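Local coordinates for protein R.Pab1 family restriction endonuclease (PDB 7CFA) that acts as a restriction DNA glycosylase of the R.PabI family, probably excising bases within its recognition sequence in DNA, at residues Phe174-Leu179 with Arg186-Arg191. The protein carries 2 engineered substitutions. Numbering follows the deposited sequence.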
loop_
_atom_site.group_PDB
_atom_site.type_symbol
_atom_site.label_atom_id
_atom_site.label_comp_id
_atom_site.label_asym_id
_atom_site.label_seq_id
_atom_site.Cartn_x
_atom_site.Cartn_y
_atom_site.Cartn_z
ATOM N N PHE A 174 16.262 10.137 7.065
ATOM C CA PHE A 174 17.128 11.170 7.620
ATOM C C PHE A 174 16.733 12.511 7.003
ATOM O O PHE A 174 16.182 12.547 5.897
ATOM C CB PHE A 174 18.610 10.866 7.351
ATOM C CG PHE A 174 18.915 10.564 5.915
ATOM C CD1 PHE A 174 19.218 11.584 5.027
ATOM C CD2 PHE A 174 18.903 9.260 5.453
ATOM C CE1 PHE A 174 19.498 11.306 3.704
ATOM C CE2 PHE A 174 19.183 8.976 4.132
ATOM C CZ PHE A 174 19.480 10.000 3.256
ATOM N N PRO A 175 17.007 13.618 7.697
ATOM C CA PRO A 175 16.596 14.931 7.185
ATOM C C PRO A 175 17.292 15.286 5.879
ATOM O O PRO A 175 18.434 14.894 5.627
ATOM C CB PRO A 175 17.005 15.893 8.308
ATOM C CG PRO A 175 17.104 15.042 9.528
ATOM C CD PRO A 175 17.586 13.712 9.048
ATOM N N VAL A 176 16.580 16.051 5.048
ATOM C CA VAL A 176 17.124 16.486 3.765
ATOM C C VAL A 176 18.279 17.459 3.962
ATOM O O VAL A 176 19.225 17.481 3.164
ATOM C CB VAL A 176 16.009 17.103 2.900
ATOM C CG1 VAL A 176 16.558 17.572 1.557
ATOM C CG2 VAL A 176 14.881 16.106 2.698
ATOM N N HIS A 177 18.237 18.271 5.021
ATOM C CA HIS A 177 19.297 19.250 5.227
ATOM C C HIS A 177 20.630 18.613 5.602
ATOM O O HIS A 177 21.637 19.325 5.667
ATOM C CB HIS A 177 18.882 20.273 6.291
ATOM C CG HIS A 177 18.631 19.683 7.644
ATOM N ND1 HIS A 177 19.650 19.340 8.507
ATOM C CD2 HIS A 177 17.477 19.390 8.289
ATOM C CE1 HIS A 177 19.133 18.853 9.621
ATOM N NE2 HIS A 177 17.818 18.873 9.515
ATOM N N LEU A 178 20.668 17.300 5.844
ATOM C CA LEU A 178 21.939 16.616 6.046
ATOM C C LEU A 178 22.683 16.374 4.741
ATOM O O LEU A 178 23.885 16.092 4.772
ATOM C CB LEU A 178 21.723 15.275 6.749
ATOM C CG LEU A 178 21.249 15.282 8.201
ATOM C CD1 LEU A 178 21.196 13.857 8.721
ATOM C CD2 LEU A 178 22.160 16.137 9.065
ATOM N N LEU A 179 22.001 16.473 3.606
ATOM C CA LEU A 179 22.610 16.165 2.322
ATOM C C LEU A 179 23.455 17.330 1.823
ATOM O O LEU A 179 23.160 18.499 2.085
ATOM C CB LEU A 179 21.535 15.828 1.288
ATOM C CG LEU A 179 20.648 14.614 1.571
ATOM C CD1 LEU A 179 19.497 14.559 0.582
ATOM C CD2 LEU A 179 21.463 13.333 1.513
ATOM N N ARG A 186 25.958 21.908 2.312
ATOM C CA ARG A 186 24.685 21.552 2.939
ATOM C C ARG A 186 23.788 22.790 2.986
ATOM O O ARG A 186 23.540 23.394 4.030
ATOM C CB ARG A 186 24.916 20.966 4.326
ATOM C CG ARG A 186 25.561 19.589 4.317
ATOM C CD ARG A 186 25.749 19.040 5.725
ATOM N NE ARG A 186 26.295 17.684 5.708
ATOM C CZ ARG A 186 27.595 17.401 5.696
ATOM N NH1 ARG A 186 28.489 18.379 5.701
ATOM N NH2 ARG A 186 28.001 16.139 5.678
ATOM N N ASN A 187 23.298 23.166 1.803
ATOM C CA ASN A 187 22.484 24.364 1.632
ATOM C C ASN A 187 21.043 24.044 1.250
ATOM O O ASN A 187 20.358 24.896 0.674
ATOM C CB ASN A 187 23.112 25.281 0.583
ATOM C CG ASN A 187 23.151 24.647 -0.796
ATOM O OD1 ASN A 187 23.062 23.427 -0.932
ATOM N ND2 ASN A 187 23.287 25.475 -1.826
ATOM N N PHE A 188 20.568 22.834 1.550
ATOM C CA PHE A 188 19.197 22.484 1.191
ATOM C C PHE A 188 18.186 23.165 2.104
ATOM O O PHE A 188 17.044 23.399 1.690
ATOM C CB PHE A 188 19.007 20.968 1.229
ATOM C CG PHE A 188 19.556 20.261 0.025
ATOM C CD1 PHE A 188 20.806 19.667 0.065
ATOM C CD2 PHE A 188 18.823 20.191 -1.148
ATOM C CE1 PHE A 188 21.315 19.015 -1.043
ATOM C CE2 PHE A 188 19.327 19.543 -2.260
ATOM C CZ PHE A 188 20.573 18.953 -2.206
ATOM N N LEU A 189 18.580 23.487 3.332
ATOM C CA LEU A 189 17.663 24.113 4.274
ATOM C C LEU A 189 17.260 25.497 3.779
ATOM O O LEU A 189 18.110 26.284 3.349
ATOM C CB LEU A 189 18.308 24.205 5.655
ATOM C CG LEU A 189 17.375 24.499 6.831
ATOM C CD1 LEU A 189 16.292 23.436 6.921
ATOM C CD2 LEU A 189 18.164 24.574 8.127
ATOM N N ASN A 190 15.958 25.785 3.838
ATOM C CA ASN A 190 15.395 27.051 3.362
ATOM C C ASN A 190 15.689 27.258 1.876
ATOM O O ASN A 190 16.081 28.343 1.440
ATOM C CB ASN A 190 15.901 28.232 4.195
ATOM C CG ASN A 190 15.540 28.107 5.660
ATOM O OD1 ASN A 190 14.493 27.560 6.008
ATOM N ND2 ASN A 190 16.408 28.611 6.528
ATOM N N ARG A 191 15.496 26.198 1.095
ATOM C CA ARG A 191 15.744 26.253 -0.339
ATOM C C ARG A 191 14.960 25.143 -1.023
ATOM O O ARG A 191 14.830 24.043 -0.479
ATOM C CB ARG A 191 17.241 26.120 -0.654
ATOM C CG ARG A 191 17.560 26.158 -2.141
ATOM C CD ARG A 191 19.055 26.121 -2.409
ATOM N NE ARG A 191 19.667 24.851 -2.026
ATOM C CZ ARG A 191 19.743 23.787 -2.818
ATOM N NH1 ARG A 191 19.237 23.829 -4.043
ATOM N NH2 ARG A 191 20.324 22.677 -2.387
#
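R186 lays its side chain along the carbonyls of H177, L178 and L179 and bonds through NE to the carbonyl of L178. The NE to O distance is 3.0 Å, but the N-H...O angle of 145° shows a bent bond, and the donor stands above the carbonyl plane. CG to NE is fully extended (chi2 -179°, chi3 177°), which carries the chain from L179 O, 3.5 Å from R186 CG, to the carbonyl of L178. L179 O also receives a CA-H...O contact from R186 CA. The guanidinium is also fixed beyond the turn, since NH2 forms a salt bridge with E202.

F188 meets L179 by its rim: L179 O lies in the ring plane, 3.3 Å from CD1, while L179 CB packs 4.0 Å from CE1. The F188 side chain crosses that of V176 at about a right angle, with CB 4.2 Å from V176 CG1. R191 NH2 sits over one face of the F188 ring, 3.1 Å from its plane and displaced from the centre; R191 NE is bonded to N187 O. Farther along, L189 brings CB to 4.0 Å from CB of H177.

The loop 186-191 returns against the 3-10 turn and L179, just past the end of strand 166-175, F188 to R191 forming a type II turn. Strand 47-51 pairs alongside, with a backbone hydrogen bond between V176 and H47, while L179 packs on L12 of strand 8-13, V49 of strand 47-51 and L201 of strand 198-203.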